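Local coordinates for protein UDP-glucose:anthocyanidin 3-O-glucosyltransferase (Clitoria ternatea, PDB 4REM) that is a plant glycosyltransferase of the GT-B fold, built from two Rossmann-like domains that face each other across a ligand-binding cleft, at residues D66-G71 with L82-S87; A113-T118 with W131-P136. All blocks are in the same frame, centred on the assembly; numbering follows the deposited sequence.

Contact 1: residues D66-G71 with L82-S87. With DLM (3,5,7-trihydroxy-2-(3,4,5-trihydroxyphenyl)chromenium), chain B.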
# COMPACT_ATOMS: atom_id res chain seq x y z
N ASP A 66 -18.46 -12.65 1.16
CA ASP A 66 -17.58 -11.97 0.22
C ASP A 66 -18.38 -11.36 -0.93
O ASP A 66 -17.82 -10.70 -1.81
CB ASP A 66 -16.49 -12.91 -0.31
CG ASP A 66 -17.06 -14.14 -1.02
OD1 ASP A 66 -18.30 -14.25 -1.16
OD2 ASP A 66 -16.26 -14.99 -1.44
N GLY A 67 -19.68 -11.60 -0.93
CA GLY A 67 -20.55 -11.09 -1.97
C GLY A 67 -20.55 -11.94 -3.22
O GLY A 67 -21.15 -11.58 -4.23
N ILE A 68 -19.87 -13.09 -3.15
CA ILE A 68 -19.82 -14.01 -4.27
C ILE A 68 -20.71 -15.22 -4.00
O ILE A 68 -20.34 -16.11 -3.25
CB ILE A 68 -18.38 -14.48 -4.56
CG1 ILE A 68 -17.44 -13.29 -4.75
CG2 ILE A 68 -18.34 -15.38 -5.80
CD1 ILE A 68 -16.00 -13.67 -5.02
N PRO A 69 -21.90 -15.23 -4.61
CA PRO A 69 -22.86 -16.34 -4.47
C PRO A 69 -22.27 -17.64 -4.97
O PRO A 69 -21.51 -17.63 -5.95
CB PRO A 69 -24.02 -15.91 -5.37
CG PRO A 69 -23.90 -14.43 -5.49
CD PRO A 69 -22.43 -14.17 -5.49
N GLU A 70 -22.60 -18.75 -4.32
CA GLU A 70 -22.08 -20.05 -4.71
C GLU A 70 -22.56 -20.40 -6.12
O GLU A 70 -23.75 -20.36 -6.41
CB GLU A 70 -22.52 -21.12 -3.71
CG GLU A 70 -21.77 -22.44 -3.84
CD GLU A 70 -22.23 -23.46 -2.81
OE1 GLU A 70 -23.34 -23.30 -2.27
OE2 GLU A 70 -21.47 -24.42 -2.55
N GLY A 71 -21.61 -20.74 -6.99
CA GLY A 71 -21.92 -21.03 -8.37
C GLY A 71 -21.32 -20.02 -9.32
O GLY A 71 -20.97 -20.34 -10.45
N LEU A 82 -13.96 -6.87 -5.72
CA LEU A 82 -14.07 -5.68 -4.89
C LEU A 82 -15.51 -5.15 -4.93
O LEU A 82 -16.09 -4.83 -3.89
CB LEU A 82 -13.10 -4.59 -5.36
CG LEU A 82 -11.68 -4.99 -5.75
CD1 LEU A 82 -10.89 -3.76 -6.17
CD2 LEU A 82 -10.96 -5.71 -4.64
N ASP A 83 -16.06 -5.06 -6.13
CA ASP A 83 -17.43 -4.59 -6.32
C ASP A 83 -18.44 -5.51 -5.64
O ASP A 83 -19.40 -5.04 -5.03
CB ASP A 83 -17.76 -4.49 -7.81
CG ASP A 83 -17.05 -3.34 -8.49
OD1 ASP A 83 -16.67 -2.38 -7.79
OD2 ASP A 83 -16.88 -3.39 -9.73
N LEU A 84 -18.21 -6.81 -5.77
CA LEU A 84 -19.11 -7.80 -5.18
C LEU A 84 -19.15 -7.72 -3.65
O LEU A 84 -20.22 -7.83 -3.05
CB LEU A 84 -18.73 -9.21 -5.65
CG LEU A 84 -19.10 -9.52 -7.10
CD1 LEU A 84 -18.60 -10.89 -7.52
CD2 LEU A 84 -20.60 -9.41 -7.28
N PHE A 85 -17.99 -7.52 -3.02
CA PHE A 85 -17.95 -7.34 -1.58
C PHE A 85 -18.62 -6.04 -1.16
O PHE A 85 -19.39 -6.00 -0.21
CB PHE A 85 -16.51 -7.39 -1.05
CG PHE A 85 -16.40 -7.02 0.41
CD1 PHE A 85 -16.79 -7.92 1.39
CD2 PHE A 85 -15.93 -5.78 0.80
CE1 PHE A 85 -16.71 -7.59 2.73
CE2 PHE A 85 -15.84 -5.44 2.14
CZ PHE A 85 -16.23 -6.35 3.11
N LEU A 86 -18.31 -4.97 -1.88
CA LEU A 86 -18.86 -3.66 -1.57
C LEU A 86 -20.38 -3.62 -1.77
O LEU A 86 -21.08 -2.82 -1.15
CB LEU A 86 -18.18 -2.57 -2.40
CG LEU A 86 -16.73 -2.25 -2.03
CD1 LEU A 86 -16.12 -1.28 -3.03
CD2 LEU A 86 -16.64 -1.69 -0.63
N SER A 87 -20.88 -4.50 -2.63
CA SER A 87 -22.31 -4.57 -2.91
C SER A 87 -23.09 -5.16 -1.74
O SER A 87 -24.30 -4.95 -1.62
CB SER A 87 -22.58 -5.39 -4.17
OG SER A 87 -22.18 -6.74 -4.00
O12 DLM B . -7.14 0.43 -6.25
C11 DLM B . -6.69 -0.49 -5.33
C14 DLM B . -6.94 -1.92 -5.65
C15 DLM B . -6.72 -2.95 -4.73
C1 DLM B . -6.61 4.58 -5.65
C2 DLM B . -6.12 3.73 -4.66
O21 DLM B . -6.73 -5.27 -4.13
O22 DLM B . -8.15 -3.75 -8.60
C3 DLM B . -6.28 2.26 -4.83
C18 DLM B . -7.68 -3.51 -7.35
C19 DLM B . -7.42 -2.21 -6.93
C17 DLM B . -7.46 -4.62 -6.40
O24 DLM B . -7.72 -5.91 -6.77
C16 DLM B . -6.96 -4.29 -5.05
C10 DLM B . -6.00 -0.01 -4.09
O27 DLM B . -5.53 -0.86 -3.14
C9 DLM B . -5.82 1.36 -3.88
C4 DLM B . -6.97 1.77 -6.05
C5 DLM B . -7.42 2.70 -6.98
C6 DLM B . -7.24 4.07 -6.78
O29 DLM B . -7.71 4.94 -7.72
O30 DLM B . -5.50 4.24 -3.56
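Gly-67 CA stands 3.5 Å from Leu-84 O, with 164° at the hydrogen, a CA-H...O contact that brings the loop 66-71 against helix 80-86. No hydrogen bond joins the segments. With phi at 82° and no side chain, Gly-67 lets the Leu-84 carbonyl come up against its CA. Asp-66 O also lies 3.4 Å from Phe-85 CA, and Asp-66 CA sits at the edge of the Phe-85 ring, near its plane. Next to the glycine, Asp-66 forms an Asx turn: Ile-68 N donates to Asp-66 OD1 over 2.8 Å, meeting the carboxylate from above its plane. This loop leads out of strand 59-64, an edge strand of the N-terminal parallel sheet, and the helix follows it in the chain. Apolar packing adds Leu-84, whose CG is anti to the carbonyl carbon (chi1 -74°); its CD1 meets Ile-68 CG1 at 3.8 Å, the two side chains crossing at about a right angle. In van der Waals contact with the loop backbone, Leu-84 CB rests 3.7 Å from Gly-67 O. Toward the cleft, Leu-82 CD1 reaches DLM C18 at 3.4 Å, while Phe-14 touches the same leucine.

Contact 2: residues A113-T118 with W131-P136. With DLM (3,5,7-trihydroxy-2-(3,4,5-trihydroxyphenyl)chromenium), chain B.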
# COMPACT_ATOMS: atom_id res chain seq x y z
N ALA A 113 -11.95 0.96 10.49
CA ALA A 113 -12.22 0.39 9.18
C ALA A 113 -11.29 0.95 8.12
O ALA A 113 -10.87 2.10 8.19
CB ALA A 113 -13.67 0.62 8.79
N ASP A 114 -10.96 0.11 7.14
CA ASP A 114 -10.28 0.57 5.95
C ASP A 114 -11.18 1.61 5.30
O ASP A 114 -12.40 1.42 5.24
CB ASP A 114 -10.04 -0.59 4.99
CG ASP A 114 -9.19 -0.21 3.79
OD1 ASP A 114 -8.03 -0.66 3.72
OD2 ASP A 114 -9.69 0.54 2.93
N ALA A 115 -10.60 2.71 4.83
CA ALA A 115 -11.38 3.83 4.31
C ALA A 115 -12.29 3.43 3.14
O ALA A 115 -13.28 4.11 2.86
CB ALA A 115 -10.46 4.97 3.91
N PHE A 116 -11.94 2.34 2.47
CA PHE A 116 -12.71 1.87 1.32
C PHE A 116 -14.05 1.25 1.72
O PHE A 116 -15.01 1.26 0.95
CB PHE A 116 -11.90 0.87 0.48
CG PHE A 116 -10.75 1.49 -0.27
CD1 PHE A 116 -10.55 2.86 -0.26
CD2 PHE A 116 -9.88 0.69 -1.01
CE1 PHE A 116 -9.49 3.43 -0.96
CE2 PHE A 116 -8.83 1.25 -1.71
CZ PHE A 116 -8.63 2.62 -1.69
N VAL A 117 -14.11 0.69 2.93
CA VAL A 117 -15.35 0.12 3.45
C VAL A 117 -16.24 1.24 3.99
O VAL A 117 -16.44 1.36 5.20
CB VAL A 117 -15.06 -0.93 4.55
CG1 VAL A 117 -16.31 -1.74 4.86
CG2 VAL A 117 -13.94 -1.85 4.10
N THR A 118 -16.77 2.05 3.08
CA THR A 118 -17.55 3.22 3.45
C THR A 118 -18.88 2.88 4.13
O THR A 118 -19.46 3.72 4.80
CB THR A 118 -17.82 4.13 2.23
OG1 THR A 118 -18.39 3.36 1.17
CG2 THR A 118 -16.53 4.76 1.75
N TRP A 131 -16.00 6.47 14.32
CA TRP A 131 -15.54 5.73 13.16
C TRP A 131 -14.13 6.16 12.78
O TRP A 131 -13.89 7.33 12.48
CB TRP A 131 -16.50 5.92 11.99
CG TRP A 131 -16.19 5.06 10.81
CD1 TRP A 131 -16.25 3.70 10.75
CD2 TRP A 131 -15.76 5.50 9.52
NE1 TRP A 131 -15.88 3.27 9.50
CE2 TRP A 131 -15.58 4.35 8.73
CE3 TRP A 131 -15.51 6.76 8.96
CZ2 TRP A 131 -15.16 4.42 7.39
CZ3 TRP A 131 -15.10 6.82 7.64
CH2 TRP A 131 -14.93 5.67 6.87
N ILE A 132 -13.20 5.22 12.80
CA ILE A 132 -11.81 5.52 12.49
C ILE A 132 -11.41 4.93 11.15
O ILE A 132 -11.37 3.72 10.97
CB ILE A 132 -10.88 4.99 13.60
CG1 ILE A 132 -11.20 5.68 14.93
CG2 ILE A 132 -9.42 5.22 13.22
CD1 ILE A 132 -10.57 5.02 16.14
N ALA A 133 -11.12 5.81 10.19
CA ALA A 133 -10.71 5.37 8.86
C ALA A 133 -9.22 5.03 8.84
O ALA A 133 -8.39 5.79 9.33
CB ALA A 133 -11.03 6.44 7.83
N PHE A 134 -8.89 3.88 8.26
CA PHE A 134 -7.50 3.47 8.10
C PHE A 134 -7.07 3.64 6.64
O PHE A 134 -7.80 3.25 5.73
CB PHE A 134 -7.31 2.03 8.56
CG PHE A 134 -5.91 1.51 8.36
CD1 PHE A 134 -4.86 2.01 9.11
CD2 PHE A 134 -5.65 0.50 7.44
CE1 PHE A 134 -3.57 1.53 8.94
CE2 PHE A 134 -4.37 0.02 7.26
CZ PHE A 134 -3.33 0.53 8.01
N TRP A 135 -5.89 4.21 6.43
CA TRP A 135 -5.41 4.53 5.09
C TRP A 135 -4.04 3.92 4.78
O TRP A 135 -3.01 4.52 5.09
CB TRP A 135 -5.37 6.05 4.90
CG TRP A 135 -5.16 6.47 3.49
CD1 TRP A 135 -3.98 6.85 2.92
CD2 TRP A 135 -6.15 6.57 2.47
NE1 TRP A 135 -4.17 7.17 1.60
CE2 TRP A 135 -5.50 7.01 1.30
CE3 TRP A 135 -7.52 6.33 2.42
CZ2 TRP A 135 -6.18 7.22 0.10
CZ3 TRP A 135 -8.20 6.53 1.23
CH2 TRP A 135 -7.53 6.97 0.08
N PRO A 136 -4.04 2.73 4.16
CA PRO A 136 -2.81 2.01 3.80
C PRO A 136 -2.35 2.33 2.38
O PRO A 136 -1.41 1.70 1.89
CB PRO A 136 -3.25 0.55 3.88
CG PRO A 136 -4.68 0.60 3.41
CD PRO A 136 -5.24 1.91 3.91
O12 DLM B . -7.14 0.43 -6.25
C11 DLM B . -6.69 -0.49 -5.33
C14 DLM B . -6.94 -1.92 -5.65
C15 DLM B . -6.72 -2.95 -4.73
C1 DLM B . -6.61 4.58 -5.65
C2 DLM B . -6.12 3.73 -4.66
O21 DLM B . -6.73 -5.27 -4.13
O22 DLM B . -8.15 -3.75 -8.60
C3 DLM B . -6.28 2.26 -4.83
C18 DLM B . -7.68 -3.51 -7.35
C19 DLM B . -7.42 -2.21 -6.93
C17 DLM B . -7.46 -4.62 -6.40
O24 DLM B . -7.72 -5.91 -6.77
C16 DLM B . -6.96 -4.29 -5.05
C10 DLM B . -6.00 -0.01 -4.09
O27 DLM B . -5.53 -0.86 -3.14
C9 DLM B . -5.82 1.36 -3.88
C4 DLM B . -6.97 1.77 -6.05
C5 DLM B . -7.42 2.70 -6.98
C6 DLM B . -7.24 4.07 -6.78
O29 DLM B . -7.71 4.94 -7.72
O30 DLM B . -5.50 4.24 -3.56
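Trp-135 and Phe-116 form an offset edge-to-face pair: the edge of Phe-116 is turned toward the indole face, with planes at 89° and 6.0 Å between the centroids of the phenyl and the six-membered indole ring. Phe-116 CE1 approaches Trp-135 CZ3 to 4.0 Å. At the rim of that indole, in its plane, Ala-115 CB lies 3.6 Å from Trp-135 CE3. Another edge of Phe-116 faces DLM, with Phe-116 CE2 3.7 Å from DLM C9. Pro-136 N lies over one face of Phe-134, toward its rim. Trp-131 brings NE1 within 3.5 Å of Ala-113 CB, while its N-H bonds to Ser-120 OG. Strands 110-114 and 131-135 pair in parallel within a beta-alpha-beta unit. Ala-113 N donates to Ile-132 O at 2.9 Å and 172°, Phe-134 N to Ala-113 O at 2.7 Å, and Ala-115 N to Phe-134 O at 3.0 Å. Where strand 110-114 gives way to the turn, Asp-114 CG, anti to the backbone N (chi1 -173°), places OD2 to accept Phe-116 N through its anti lone pair, an Asx turn. This bond holds the carboxylate, and OD1, bonded to His-17 ND1, probably helps to orient that imidazole, whose NE2 bonds to DLM.

How the contacts relate
Contact 1 closes before contact 2 opens along the chain, and their centres lie 19 Å apart. Both belong to the N-terminal half, whose parallel sheet places strand 59-64 at one edge and strands 110-114 and 131-135 side by side in its interior. Contact 1 is at the surface, 23 Å from the centre of the chain; contact 2 is buried, at 13 Å. They nevertheless meet: Leu-86 CD2, on helix 80-86, packs 3.7 Å from Phe-116 O. Each also reaches DLM, contact 1 at the trihydroxyphenyl ring and contact 2 at the chromenium part. Helix 80-86 and the loop after strand 110-114 thus line one binding site, as expected of a Rossmann-like domain.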